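PDB 4R2F: extracellular solute-binding protein family 1 from Arthrobacter chlorophenolicus, which binds the disaccharide laminaribiose and probably delivers it, as the extracellular solute-binding component, to a membrane sugar transporter. Local coordinates for residues Lys58-Phe63 with Ala70-Ile75; Ser178-Gly183 with Val245-Ile250; Glu236-Leu241 with Gln405-Gly410. One frame throughout, in Å; residues are numbered along the deposited sequence.

Interaction 1: residues Lys58-Phe63 with Ala70-Ile75; sequences KIAEGF and ATYQII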
loop_
_atom_site.group_PDB
_atom_site.type_symbol
_atom_site.label_atom_id
_atom_site.label_comp_id
_atom_site.label_asym_id
_atom_site.label_seq_id
_atom_site.Cartn_x
_atom_site.Cartn_y
_atom_site.Cartn_z
ATOM N N LYS A 58 0.825 -0.881 22.681
ATOM C CA LYS A 58 0.524 -1.742 23.842
ATOM C C LYS A 58 0.892 -3.196 23.587
ATOM O O LYS A 58 1.453 -3.853 24.462
ATOM C CB LYS A 58 -0.938 -1.633 24.278
ATOM C CG LYS A 58 -1.169 -0.466 25.227
ATOM C CD LYS A 58 -2.644 -0.158 25.399
ATOM C CE LYS A 58 -2.858 1.201 26.049
ATOM N NZ LYS A 58 -4.019 1.894 25.421
ATOM N N ILE A 59 0.627 -3.695 22.385
ATOM C CA ILE A 59 1.054 -5.051 22.041
ATOM C C ILE A 59 2.570 -5.203 22.176
ATOM O O ILE A 59 3.062 -6.089 22.875
ATOM C CB ILE A 59 0.566 -5.448 20.643
ATOM C CG1 ILE A 59 -0.945 -5.607 20.668
ATOM C CG2 ILE A 59 1.198 -6.760 20.182
ATOM C CD1 ILE A 59 -1.560 -5.780 19.299
ATOM N N ALA A 60 3.309 -4.305 21.542
ATOM C CA ALA A 60 4.768 -4.383 21.522
ATOM C C ALA A 60 5.368 -4.263 22.922
ATOM O O ALA A 60 6.272 -5.002 23.283
ATOM C CB ALA A 60 5.338 -3.288 20.612
ATOM N N GLU A 61 4.853 -3.329 23.708
ATOM C CA GLU A 61 5.401 -3.065 25.021
ATOM C C GLU A 61 5.008 -4.153 26.011
ATOM O O GLU A 61 5.591 -4.248 27.085
ATOM C CB GLU A 61 5.066 -1.633 25.467
ATOM C CG GLU A 61 5.744 -0.647 24.507
ATOM C CD GLU A 61 5.701 0.824 24.903
ATOM O OE1 GLU A 61 6.562 1.580 24.383
ATOM O OE2 GLU A 61 4.820 1.236 25.689
ATOM N N GLY A 62 4.091 -5.028 25.601
ATOM C CA GLY A 62 3.738 -6.224 26.367
ATOM C C GLY A 62 4.716 -7.375 26.244
ATOM O O GLY A 62 4.668 -8.316 27.026
ATOM N N PHE A 63 5.611 -7.305 25.266
ATOM C CA PHE A 63 6.613 -8.345 25.058
ATOM C C PHE A 63 7.558 -8.455 26.247
ATOM O O PHE A 63 8.036 -7.447 26.763
ATOM C CB PHE A 63 7.437 -8.036 23.814
ATOM C CG PHE A 63 8.607 -8.946 23.608
ATOM C CD1 PHE A 63 8.415 -10.275 23.266
ATOM C CD2 PHE A 63 9.911 -8.472 23.741
ATOM C CE1 PHE A 63 9.503 -11.114 23.070
ATOM C CE2 PHE A 63 11.000 -9.305 23.543
ATOM C CZ PHE A 63 10.798 -10.627 23.209
ATOM N N ALA A 70 10.716 -4.731 24.576
ATOM C CA ALA A 70 10.669 -4.026 23.295
ATOM C C ALA A 70 10.197 -2.605 23.504
ATOM O O ALA A 70 9.312 -2.370 24.316
ATOM C CB ALA A 70 9.708 -4.725 22.343
ATOM N N THR A 71 10.759 -1.667 22.743
ATOM C CA THR A 71 10.261 -0.294 22.732
ATOM C C THR A 71 9.572 -0.052 21.389
ATOM O O THR A 71 9.950 -0.634 20.376
ATOM C CB THR A 71 11.394 0.713 23.007
ATOM O OG1 THR A 71 12.398 0.629 21.987
ATOM C CG2 THR A 71 12.046 0.423 24.360
ATOM N N TYR A 72 8.557 0.794 21.391
ATOM C CA TYR A 72 7.800 1.115 20.192
ATOM C C TYR A 72 8.072 2.536 19.768
ATOM O O TYR A 72 8.035 3.449 20.574
ATOM C CB TYR A 72 6.304 0.950 20.477
ATOM C CG TYR A 72 5.356 1.132 19.300
ATOM C CD1 TYR A 72 4.987 0.050 18.512
ATOM C CD2 TYR A 72 4.774 2.361 19.030
ATOM C CE1 TYR A 72 4.097 0.181 17.458
ATOM C CE2 TYR A 72 3.883 2.506 17.972
ATOM C CZ TYR A 72 3.547 1.403 17.193
ATOM O OH TYR A 72 2.669 1.522 16.150
ATOM N N GLN A 73 8.317 2.733 18.487
ATOM C CA GLN A 73 8.548 4.059 17.956
ATOM C C GLN A 73 7.898 4.210 16.593
ATOM O O GLN A 73 8.045 3.334 15.746
ATOM C CB GLN A 73 10.046 4.224 17.863
ATOM C CG GLN A 73 10.519 5.233 16.862
ATOM C CD GLN A 73 11.180 6.335 17.565
ATOM O OE1 GLN A 73 10.517 7.249 18.047
ATOM N NE2 GLN A 73 12.499 6.222 17.710
ATOM N N ILE A 74 7.195 5.319 16.380
ATOM C CA ILE A 74 6.497 5.591 15.122
ATOM C C ILE A 74 7.387 6.381 14.178
ATOM O O ILE A 74 7.926 7.408 14.548
ATOM C CB ILE A 74 5.220 6.421 15.324
ATOM C CG1 ILE A 74 4.235 5.682 16.228
ATOM C CG2 ILE A 74 4.565 6.712 13.983
ATOM C CD1 ILE A 74 3.130 6.587 16.766
ATOM N N ILE A 75 7.527 5.885 12.960
ATOM C CA ILE A 75 8.242 6.574 11.895
ATOM C C ILE A 75 7.175 7.143 10.972
ATOM O O ILE A 75 6.275 6.429 10.573
ATOM C CB ILE A 75 9.136 5.581 11.113
ATOM C CG1 ILE A 75 10.124 4.907 12.050
ATOM C CG2 ILE A 75 9.851 6.298 9.972
ATOM C CD1 ILE A 75 11.104 5.861 12.726
HETATM O O HOH W 1 8.121 -5.024 26.007
#
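A70 sets its methyl group against the last turn of helix 50-61, with CB 3.6 Å from the carbonyl O of A60 and 4.0 Å from CD2 of the F63 ring. The same ring carbon lies 3.9 Å from A70 N, which sits at the ring edge and in its plane; F63 reaches this place because CG is anti to the backbone N (chi1 173°), and the ring also packs edge-to-face on F328 of helix 322-335. Further along the strand, Y72 brings CD1 to 4.0 Å from A60 CB. Y72 begins by pointing at the helix, but its ring then runs on along it, and its hydroxyl is hydrogen-bonded to D44 and N53. E61, the next residue on the helix side, sends an extended chain across Y72 at about a right angle, the carboxylate plane turned 87° from the ring. Its OE1 only approaches Y72 N, at 3.7 Å, and that buried N has no hydrogen-bonding partner in the model; OE2 forms a salt bridge with K57, one turn back on the helix. Near the start of strand 70-74 a water accepts a bond from A70 N at 3.0 Å and can donate to A60 O at 3.3 Å. This is the helix-to-second-strand half of a beta-alpha-beta crossover in which strands 40-44 and 70-74 run parallel. Small apolar groups let helix and strand close together, and since their backbones share no direct hydrogen bond, the water can offer a polar link between them.

Interaction 2: residues Ser178-Gly183 with Val245-Ile250; sequences SLLEAG and VSNGVI
The backbones draw closest where G183, within helix 176-188, faces V249, just beyond the end of helix 232-246, with their CA atoms 5.2 Å apart. The second chain reaches this position through a Schellman motif: G248 takes a positive phi of 72°, which favours glycine, its N bonds back to V245 O, and the chain turns so that V249 is directed at the neighbouring helix. V249 then straddles the glycine with both methyls, a chi1 of 171° putting the two on the G183 side. CG2 lies 3.6 Å from G183 C, and CG1 and CG2 are each 3.9 Å from G183 CA. Because G183 has no side chain, the fork rests directly on helix backbone. L180, one turn earlier, flanks it: CD1 approaches V249 CG2 at 4.5 Å and, on the N247 side, comes 4.2 Å from ND2. That amide nitrogen is hydrogen-bonded to the carbonyl O of E243, in the last turn of helix 232-246. F194 and L244 also touch V249, continuing the apolar surroundings. The contact thus sets the turn that follows helix 232-246 against the flank of helix 176-188 by van der Waals packing; its closeness rests on the bare backbone of G183, where a CB would fall 2.7 Å from V249 CG1.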
loop_
_atom_site.group_PDB
_atom_site.type_symbol
_atom_site.label_atom_id
_atom_site.label_comp_id
_atom_site.label_asym_id
_atom_site.label_seq_id
_atom_site.Cartn_x
_atom_site.Cartn_y
_atom_site.Cartn_z
ATOM N N SER A 178 -16.840 5.313 -18.665
ATOM C CA SER A 178 -17.913 5.636 -17.749
ATOM C C SER A 178 -17.393 6.437 -16.515
ATOM O O SER A 178 -18.106 7.283 -15.999
ATOM C CB SER A 178 -18.732 4.386 -17.380
ATOM O OG SER A 178 -17.981 3.409 -16.671
ATOM N N LEU A 179 -16.151 6.212 -16.078
ATOM C CA LEU A 179 -15.570 7.019 -14.982
ATOM C C LEU A 179 -15.523 8.504 -15.358
ATOM O O LEU A 179 -15.930 9.379 -14.578
ATOM C CB LEU A 179 -14.169 6.499 -14.592
ATOM C CG LEU A 179 -13.268 7.328 -13.671
ATOM C CD1 LEU A 179 -13.988 7.696 -12.398
ATOM C CD2 LEU A 179 -11.973 6.570 -13.359
ATOM N N LEU A 180 -15.034 8.778 -16.561
ATOM C CA LEU A 180 -14.963 10.155 -17.079
ATOM C C LEU A 180 -16.333 10.821 -17.183
ATOM O O LEU A 180 -16.499 11.948 -16.734
ATOM C CB LEU A 180 -14.271 10.184 -18.437
ATOM C CG LEU A 180 -14.057 11.561 -19.070
ATOM C CD1 LEU A 180 -13.160 12.445 -18.220
ATOM C CD2 LEU A 180 -13.493 11.401 -20.470
ATOM N N GLU A 181 -17.312 10.143 -17.773
ATOM C CA GLU A 181 -18.683 10.705 -17.854
ATOM C C GLU A 181 -19.263 10.997 -16.486
ATOM O O GLU A 181 -19.737 12.089 -16.232
ATOM C CB GLU A 181 -19.651 9.780 -18.627
ATOM C CG GLU A 181 -19.403 9.744 -20.127
ATOM C CD GLU A 181 -19.346 11.135 -20.731
ATOM O OE1 GLU A 181 -20.349 11.862 -20.588
ATOM O OE2 GLU A 181 -18.303 11.508 -21.325
ATOM N N ALA A 182 -19.227 10.018 -15.596
ATOM C CA ALA A 182 -19.805 10.209 -14.286
ATOM C C ALA A 182 -19.048 11.308 -13.534
ATOM O O ALA A 182 -19.663 12.150 -12.864
ATOM C CB ALA A 182 -19.768 8.920 -13.507
ATOM N N GLY A 183 -17.727 11.293 -13.664
ATOM C CA GLY A 183 -16.874 12.319 -13.081
ATOM C C GLY A 183 -17.259 13.737 -13.464
ATOM O O GLY A 183 -17.344 14.613 -12.599
ATOM N N VAL A 245 -7.509 15.164 -15.004
ATOM C CA VAL A 245 -6.976 16.427 -14.469
ATOM C C VAL A 245 -7.490 17.654 -15.228
ATOM O O VAL A 245 -7.940 18.629 -14.603
ATOM C CB VAL A 245 -5.431 16.452 -14.412
ATOM C CG1 VAL A 245 -4.913 17.836 -14.008
ATOM C CG2 VAL A 245 -4.902 15.410 -13.415
ATOM N N SER A 246 -7.465 17.608 -16.556
ATOM C CA SER A 246 -7.913 18.767 -17.372
ATOM C C SER A 246 -9.419 19.011 -17.279
ATOM O O SER A 246 -9.863 20.122 -17.410
ATOM C CB SER A 246 -7.505 18.606 -18.847
ATOM O OG SER A 246 -8.111 17.467 -19.416
ATOM N N ASN A 247 -10.189 17.952 -17.068
ATOM C CA ASN A 247 -11.641 18.048 -16.933
ATOM C C ASN A 247 -12.120 18.363 -15.497
ATOM O O ASN A 247 -13.320 18.492 -15.265
ATOM C CB ASN A 247 -12.293 16.730 -17.432
ATOM C CG ASN A 247 -12.375 16.651 -18.954
ATOM O OD1 ASN A 247 -13.322 17.137 -19.542
ATOM N ND2 ASN A 247 -11.394 16.023 -19.593
ATOM N N GLY A 248 -11.193 18.454 -14.545
ATOM C CA GLY A 248 -11.507 18.753 -13.149
ATOM C C GLY A 248 -12.183 17.610 -12.411
ATOM O O GLY A 248 -12.826 17.828 -11.410
ATOM N N VAL A 249 -12.078 16.395 -12.930
ATOM C CA VAL A 249 -12.581 15.191 -12.229
ATOM C C VAL A 249 -11.630 14.853 -11.081
ATOM O O VAL A 249 -12.048 14.487 -9.976
ATOM C CB VAL A 249 -12.710 14.017 -13.217
ATOM C CG1 VAL A 249 -13.005 12.698 -12.504
ATOM C CG2 VAL A 249 -13.787 14.349 -14.247
ATOM N N ILE A 250 -10.340 14.966 -11.368
ATOM C CA ILE A 250 -9.351 15.079 -10.320
ATOM C C ILE A 250 -9.323 16.545 -9.911
ATOM O O ILE A 250 -9.289 17.441 -10.763
ATOM C CB ILE A 250 -7.968 14.567 -10.796
ATOM C CG1 ILE A 250 -8.021 13.032 -10.941
ATOM C CG2 ILE A 250 -6.876 14.988 -9.836
ATOM C CD1 ILE A 250 -6.766 12.385 -11.514
#

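Interaction 3: residues Glu236-Leu241 with Gln405-Gly410; sequences EAVEFL and QTVLTG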
loop_
_atom_site.group_PDB
_atom_site.type_symbol
_atom_site.label_atom_id
_atom_site.label_comp_id
_atom_site.label_asym_id
_atom_site.label_seq_id
_atom_site.Cartn_x
_atom_site.Cartn_y
_atom_site.Cartn_z
ATOM N N GLU A 236 -1.203 5.429 -22.641
ATOM C CA GLU A 236 -2.650 5.590 -22.571
ATOM C C GLU A 236 -3.178 5.851 -21.161
ATOM O O GLU A 236 -4.127 6.616 -20.991
ATOM C CB GLU A 236 -3.347 4.334 -23.037
ATOM C CG GLU A 236 -4.065 4.431 -24.342
ATOM C CD GLU A 236 -4.942 3.226 -24.525
ATOM O OE1 GLU A 236 -6.159 3.412 -24.704
ATOM O OE2 GLU A 236 -4.412 2.097 -24.441
ATOM N N ALA A 237 -2.615 5.142 -20.185
ATOM C CA ALA A 237 -3.025 5.258 -18.805
ATOM C C ALA A 237 -2.753 6.670 -18.309
ATOM O O ALA A 237 -3.618 7.292 -17.694
ATOM C CB ALA A 237 -2.316 4.225 -17.944
ATOM N N VAL A 238 -1.575 7.188 -18.644
ATOM C CA VAL A 238 -1.196 8.523 -18.244
ATOM C C VAL A 238 -2.007 9.583 -18.977
ATOM O O VAL A 238 -2.382 10.583 -18.365
ATOM C CB VAL A 238 0.309 8.770 -18.415
ATOM C CG1 VAL A 238 0.662 10.225 -18.110
ATOM C CG2 VAL A 238 1.086 7.871 -17.471
ATOM N N GLU A 239 -2.294 9.363 -20.259
ATOM C CA GLU A 239 -3.184 10.251 -21.011
ATOM C C GLU A 239 -4.574 10.328 -20.377
ATOM O O GLU A 239 -5.203 11.371 -20.378
ATOM C CB GLU A 239 -3.318 9.809 -22.482
ATOM C CG GLU A 239 -2.085 10.106 -23.330
ATOM C CD GLU A 239 -2.174 9.591 -24.769
ATOM O OE1 GLU A 239 -3.007 8.705 -25.080
ATOM O OE2 GLU A 239 -1.387 10.074 -25.608
ATOM N N PHE A 240 -5.060 9.219 -19.838
ATOM C CA PHE A 240 -6.371 9.224 -19.232
ATOM C C PHE A 240 -6.376 10.039 -17.929
ATOM O O PHE A 240 -7.283 10.834 -17.695
ATOM C CB PHE A 240 -6.862 7.808 -19.009
ATOM C CG PHE A 240 -8.206 7.749 -18.385
ATOM C CD1 PHE A 240 -9.334 8.174 -19.088
ATOM C CD2 PHE A 240 -8.359 7.287 -17.086
ATOM C CE1 PHE A 240 -10.587 8.139 -18.508
ATOM C CE2 PHE A 240 -9.622 7.233 -16.508
ATOM C CZ PHE A 240 -10.730 7.670 -17.212
ATOM N N LEU A 241 -5.353 9.848 -17.115
ATOM C CA LEU A 241 -5.192 10.631 -15.900
ATOM C C LEU A 241 -5.103 12.127 -16.211
ATOM O O LEU A 241 -5.771 12.938 -15.581
ATOM C CB LEU A 241 -3.970 10.156 -15.128
ATOM C CG LEU A 241 -4.203 8.786 -14.466
ATOM C CD1 LEU A 241 -2.913 8.070 -14.114
ATOM C CD2 LEU A 241 -5.090 8.930 -13.243
ATOM N N GLN A 405 3.409 14.053 -9.233
ATOM C CA GLN A 405 3.061 15.443 -9.048
ATOM C C GLN A 405 2.944 16.136 -10.390
ATOM O O GLN A 405 2.066 16.985 -10.604
ATOM C CB GLN A 405 4.055 16.101 -8.105
ATOM C CG GLN A 405 3.897 15.567 -6.682
ATOM C CD GLN A 405 4.711 16.293 -5.626
ATOM O OE1 GLN A 405 5.779 16.820 -5.899
ATOM N NE2 GLN A 405 4.199 16.321 -4.402
ATOM N N THR A 406 3.795 15.727 -11.315
ATOM C CA THR A 406 3.727 16.205 -12.693
ATOM C C THR A 406 2.408 15.864 -13.370
ATOM O O THR A 406 1.787 16.717 -14.022
ATOM C CB THR A 406 4.926 15.637 -13.493
ATOM O OG1 THR A 406 6.122 16.306 -13.061
ATOM C CG2 THR A 406 4.758 15.804 -14.976
ATOM N N VAL A 407 1.960 14.623 -13.222
ATOM C CA VAL A 407 0.710 14.224 -13.854
ATOM C C VAL A 407 -0.483 14.938 -13.204
ATOM O O VAL A 407 -1.394 15.420 -13.895
ATOM C CB VAL A 407 0.531 12.697 -13.799
ATOM C CG1 VAL A 407 -0.841 12.294 -14.295
ATOM C CG2 VAL A 407 1.614 12.006 -14.617
ATOM N N LEU A 408 -0.471 15.003 -11.877
ATOM C CA LEU A 408 -1.611 15.541 -11.141
ATOM C C LEU A 408 -1.756 17.071 -11.310
ATOM O O LEU A 408 -2.802 17.631 -10.986
ATOM C CB LEU A 408 -1.527 15.148 -9.658
ATOM C CG LEU A 408 -1.833 13.690 -9.283
ATOM C CD1 LEU A 408 -1.836 13.516 -7.783
ATOM C CD2 LEU A 408 -3.143 13.183 -9.885
ATOM N N THR A 409 -0.712 17.731 -11.824
ATOM C CA THR A 409 -0.790 19.157 -12.230
ATOM C C THR A 409 -0.859 19.406 -13.736
ATOM O O THR A 409 -0.865 20.565 -14.171
ATOM C CB THR A 409 0.400 19.966 -11.693
ATOM O OG1 THR A 409 1.630 19.328 -12.058
ATOM C CG2 THR A 409 0.318 20.108 -10.192
ATOM N N GLY A 410 -0.909 18.332 -14.529
ATOM C CA GLY A 410 -0.868 18.414 -15.988
ATOM C C GLY A 410 0.277 19.260 -16.538
ATOM O O GLY A 410 0.115 20.027 -17.498
#
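V407 turns its two methyls to two different residues of helix 232-246, and the whole contact is organised round that fork. CG1, anti to the backbone N (chi1 173°), reaches L241 and lies 3.9 Å from its CB. CG2 goes to V238, meeting CG1 of that residue at 4.0 Å, methyl against methyl, with the two valine side chains set at a slant to each other. V238 and L241 are three residues apart and so stand about one turn from each other on the same helix, which places V407 across both. L241 points its CB at helix 398-408, whereas the CB of V238 is set to the flank. M209 of helix 204-215 touches both L241 and V407, and L418 of helix 414-428 adds to the cover over V238. Just beyond V407 the helix ends: T409 OG1 donates to Q405 O at 2.8 Å, and G410 makes the positive-phi turn of a Schellman motif. With its three touching residues buried and all apolar, this is helix-to-helix packing in a cluster of helices, held by dispersion and by exclusion of water, while the T409 and G410 bonds lie within the end of helix 398-408 and do not span the contact.

Overall arrangement
From the N terminus, interaction 1 comes first and closes a short loop within a beta-alpha-beta unit, joining helix 50-61 to the strand that follows it. It is complete before the others open, and lies on the opposite side of the chain's centre, its centre 44 Å from that of interaction 2 and 40 Å from that of interaction 3. Those two cross: 178-183 opens, 236-241 follows, 245-250 closes interaction 2, and 405-410 closes interaction 3 much later. Sharing helix 232-246, they meet directly, with V245 against the backbone of V407 and L408, and L179 against F240. Together they join helices 176-188, 232-246 and 398-408, placing the last against the middle of the chain.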